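Local coordinates for protein serine protease p27 (Human astrovirus 1, PDB 2W5E) that is a trypsin-like serine protease that cleaves the viral polyprotein into its functional products, at residues G11-E20 with V38-Y49. Sequence-based numbering, arbitrary orientation.
Sequences GALCVIDTPE and VVGNNTFVNVCY. With CD (cadmium ion), chain M.
With CG anti to the backbone N in Tyr49 (chi1 -171°) and in Asp17 (chi1 171°), the phenol reaches Gly11 and the carboxylate lies alongside the amide of Asn46. Tyr49 OH donates to Gly11 O at 2.7 Å, in the carbonyl plane and on a lone pair, while Leu13 O also meets the ring edge; a long side chain ending in a hydroxyl suits this span. Asn46 ND2 gives a nearly straight bond (176°) to the anti lone pair of Asp17 OD2, 3.1 Å away, the two flat groups almost coplanar; Lys22 pairs with the other oxygen, OD1, and probably helps keep Asp17 charged. Strands 13-18 and 44-49 run antiparallel, with Val15–Cys48 and Asp17–Asn46 as hydrogen-bonded pairs. The face bearing Ile16 and Val47 turns into the barrel, where branched aliphatic side chains pack well: Ile16 sets CD1 against Val47 CG2 (4.0 Å) and CB against Val38 CG1 (3.7 Å), and Cys14 SG rests on Val47 CG1. Cys48, beside Val15 on the other face, binds a cadmium ion through SG, a soft ligand suiting this metal, shared with His2 of a second subunit. Pairing 13-18 with 44-49 closes the six-stranded N-terminal barrel of the chymotrypsin-like fold; strand 21-28 flanks the first, strand 52-60 the second, Ile32 and Ile69 pack inside, and helix 36-39 brings Val38 against catalytic Ser127.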
loop_
_atom_site.group_PDB
_atom_site.type_symbol
_atom_site.label_atom_id
_atom_site.label_comp_id
_atom_site.label_asym_id
_atom_site.label_seq_id
_atom_site.Cartn_x
_atom_site.Cartn_y
_atom_site.Cartn_z
ATOM N N GLY A 11 10.432 10.898 4.271
ATOM C CA GLY A 11 9.283 11.794 4.127
ATOM C C GLY A 11 8.724 12.305 5.447
ATOM O O GLY A 11 7.885 13.206 5.460
ATOM N N ALA A 12 9.188 11.734 6.556
ATOM C CA ALA A 12 8.789 12.183 7.882
ATOM C C ALA A 12 9.724 13.266 8.427
ATOM O O ALA A 12 9.577 13.687 9.567
ATOM C CB ALA A 12 8.712 11.008 8.855
ATOM N N LEU A 13 10.677 13.698 7.604
ATOM C CA LEU A 13 11.652 14.717 7.997
ATOM C C LEU A 13 11.305 16.101 7.453
ATOM O O LEU A 13 10.736 16.232 6.373
ATOM C CB LEU A 13 13.057 14.325 7.518
ATOM C CG LEU A 13 13.694 13.047 8.074
ATOM C CD1 LEU A 13 15.093 12.865 7.504
ATOM C CD2 LEU A 13 13.735 13.084 9.591
ATOM N N CYS A 14 11.676 17.130 8.207
ATOM C CA CYS A 14 11.628 18.498 7.710
ATOM C C CYS A 14 12.871 19.252 8.181
ATOM O O CYS A 14 13.664 18.733 8.972
ATOM C CB CYS A 14 10.340 19.213 8.156
ATOM S SG CYS A 14 10.136 19.417 9.936
ATOM N N VAL A 15 13.041 20.471 7.687
ATOM C CA VAL A 15 14.154 21.320 8.118
ATOM C C VAL A 15 13.605 22.478 8.952
ATOM O O VAL A 15 12.633 23.123 8.555
ATOM C CB VAL A 15 14.985 21.821 6.906
ATOM C CG1 VAL A 15 16.051 22.836 7.335
ATOM C CG2 VAL A 15 15.640 20.642 6.183
ATOM N N ILE A 16 14.209 22.707 10.118
ATOM C CA ILE A 16 13.869 23.846 10.970
ATOM C C ILE A 16 14.887 24.971 10.741
ATOM O O ILE A 16 16.099 24.751 10.839
ATOM C CB ILE A 16 13.836 23.465 12.481
ATOM C CG1 ILE A 16 13.036 22.170 12.733
ATOM C CG2 ILE A 16 13.329 24.638 13.342
ATOM C CD1 ILE A 16 11.537 22.303 12.643
ATOM N N ASP A 17 14.380 26.162 10.428
ATOM C CA ASP A 17 15.205 27.328 10.123
ATOM C C ASP A 17 14.958 28.446 11.143
ATOM O O ASP A 17 13.813 28.819 11.402
ATOM C CB ASP A 17 14.921 27.809 8.690
ATOM C CG ASP A 17 15.573 29.153 8.371
ATOM O OD1 ASP A 17 16.813 29.211 8.246
ATOM O OD2 ASP A 17 14.833 30.151 8.228
ATOM N N THR A 18 16.045 28.939 11.739
ATOM C CA THR A 18 16.018 30.075 12.668
ATOM C C THR A 18 17.160 31.043 12.311
ATOM O O THR A 18 18.018 30.701 11.492
ATOM C CB THR A 18 16.190 29.635 14.149
ATOM O OG1 THR A 18 17.532 29.179 14.369
ATOM C CG2 THR A 18 15.189 28.547 14.541
ATOM N N PRO A 19 17.177 32.252 12.921
ATOM C CA PRO A 19 18.299 33.166 12.667
ATOM C C PRO A 19 19.664 32.613 13.104
ATOM O O PRO A 19 20.695 33.058 12.595
ATOM C CB PRO A 19 17.939 34.413 13.490
ATOM C CG PRO A 19 16.456 34.330 13.697
ATOM C CD PRO A 19 16.180 32.856 13.826
ATOM N N GLU A 20 19.666 31.653 14.025
ATOM C CA GLU A 20 20.913 31.065 14.526
ATOM C C GLU A 20 21.451 29.928 13.657
ATOM O O GLU A 20 22.611 29.535 13.798
ATOM C CB GLU A 20 20.763 30.593 15.977
ATOM C CG GLU A 20 20.622 31.715 16.996
ATOM C CD GLU A 20 19.225 32.309 17.022
ATOM O OE1 GLU A 20 18.252 31.530 17.024
ATOM O OE2 GLU A 20 19.099 33.550 17.039
ATOM N N VAL A 38 17.909 23.575 18.615
ATOM C CA VAL A 38 17.532 23.916 17.238
ATOM C C VAL A 38 16.502 25.055 17.239
ATOM O O VAL A 38 16.546 25.955 16.397
ATOM C CB VAL A 38 16.984 22.677 16.479
ATOM C CG1 VAL A 38 16.393 23.065 15.126
ATOM C CG2 VAL A 38 18.082 21.642 16.306
ATOM N N VAL A 39 15.590 24.996 18.201
ATOM C CA VAL A 39 14.554 26.008 18.383
ATOM C C VAL A 39 15.125 27.266 19.062
ATOM O O VAL A 39 14.793 28.394 18.676
ATOM C CB VAL A 39 13.356 25.403 19.168
ATOM C CG1 VAL A 39 12.623 26.438 19.980
ATOM C CG2 VAL A 39 12.413 24.671 18.213
ATOM N N GLY A 40 15.993 27.059 20.053
ATOM C CA GLY A 40 16.606 28.155 20.807
ATOM C C GLY A 40 15.564 29.014 21.502
ATOM O O GLY A 40 14.666 28.493 22.166
ATOM N N ASN A 41 15.683 30.329 21.330
ATOM C CA ASN A 41 14.748 31.291 21.920
ATOM C C ASN A 41 13.773 31.868 20.888
ATOM O O ASN A 41 13.356 33.025 20.982
ATOM C CB ASN A 41 15.506 32.410 22.643
ATOM C CG ASN A 41 16.403 31.884 23.749
ATOM O OD1 ASN A 41 15.954 31.172 24.644
ATOM N ND2 ASN A 41 17.678 32.235 23.689
ATOM N N ASN A 42 13.421 31.047 19.902
ATOM C CA ASN A 42 12.471 31.424 18.868
ATOM C C ASN A 42 11.141 30.702 19.083
ATOM O O ASN A 42 11.035 29.510 18.792
ATOM C CB ASN A 42 13.031 31.073 17.487
ATOM C CG ASN A 42 14.411 31.664 17.240
ATOM O OD1 ASN A 42 15.432 30.992 17.414
ATOM N ND2 ASN A 42 14.446 32.921 16.832
ATOM N N THR A 43 10.165 31.422 19.592
ATOM C CA THR A 43 8.811 30.959 19.721
ATOM C C THR A 43 8.161 30.561 18.404
ATOM O O THR A 43 7.446 29.629 18.324
ATOM C CB THR A 43 7.976 32.024 20.357
ATOM O OG1 THR A 43 8.424 32.295 21.674
ATOM C CG2 THR A 43 6.591 31.557 20.511
ATOM N N PHE A 44 8.461 31.304 17.385
ATOM C CA PHE A 44 8.098 30.997 16.007
ATOM C C PHE A 44 9.335 30.617 15.196
ATOM O O PHE A 44 10.337 31.342 15.189
ATOM C CB PHE A 44 7.379 32.175 15.337
ATOM C CG PHE A 44 6.005 32.443 15.887
ATOM C CD1 PHE A 44 4.902 31.735 15.415
ATOM C CD2 PHE A 44 5.811 33.417 16.866
ATOM C CE1 PHE A 44 3.625 31.982 15.915
ATOM C CE2 PHE A 44 4.534 33.674 17.379
ATOM C CZ PHE A 44 3.441 32.950 16.904
ATOM N N VAL A 45 9.256 29.474 14.520
ATOM C CA VAL A 45 10.339 29.007 13.659
ATOM C C VAL A 45 9.846 28.830 12.223
ATOM O O VAL A 45 8.637 28.749 11.976
ATOM C CB VAL A 45 10.976 27.680 14.182
ATOM C CG1 VAL A 45 11.581 27.878 15.580
ATOM C CG2 VAL A 45 9.956 26.529 14.180
ATOM N N ASN A 46 10.782 28.798 11.283
ATOM C CA ASN A 46 10.470 28.406 9.922
ATOM C C ASN A 46 10.646 26.896 9.761
ATOM O O ASN A 46 11.581 26.307 10.308
ATOM C CB ASN A 46 11.346 29.157 8.918
ATOM C CG ASN A 46 11.028 30.647 8.853
ATOM O OD1 ASN A 46 9.880 31.061 9.028
ATOM N ND2 ASN A 46 12.048 31.455 8.583
ATOM N N VAL A 47 9.719 26.283 9.035
ATOM C CA VAL A 47 9.784 24.857 8.714
ATOM C C VAL A 47 9.772 24.734 7.202
ATOM O O VAL A 47 8.929 25.325 6.540
ATOM C CB VAL A 47 8.593 24.065 9.314
ATOM C CG1 VAL A 47 8.648 22.599 8.886
ATOM C CG2 VAL A 47 8.562 24.185 10.833
ATOM N N CYS A 48 10.722 23.986 6.654
ATOM C CA CYS A 48 10.774 23.767 5.219
ATOM C C CYS A 48 10.439 22.310 4.913
ATOM O O CYS A 48 11.058 21.401 5.468
ATOM C CB CYS A 48 12.153 24.123 4.672
ATOM S SG CYS A 48 12.224 24.086 2.882
ATOM N N TYR A 49 9.450 22.101 4.047
ATOM C CA TYR A 49 9.025 20.753 3.653
ATOM C C TYR A 49 8.642 20.729 2.183
ATOM O O TYR A 49 7.825 21.545 1.725
ATOM C CB TYR A 49 7.861 20.269 4.516
ATOM C CG TYR A 49 7.492 18.804 4.312
ATOM C CD1 TYR A 49 8.262 17.784 4.883
ATOM C CD2 TYR A 49 6.382 18.441 3.546
ATOM C CE1 TYR A 49 7.927 16.431 4.700
ATOM C CE2 TYR A 49 6.035 17.092 3.358
ATOM C CZ TYR A 49 6.815 16.097 3.937
ATOM O OH TYR A 49 6.490 14.771 3.757
HETATM CD CD CD M . 14.890 24.396 2.475
HETATM O O HOH W 1 17.806 28.774 17.170
HETATM O O HOH W 2 17.957 31.486 19.947
#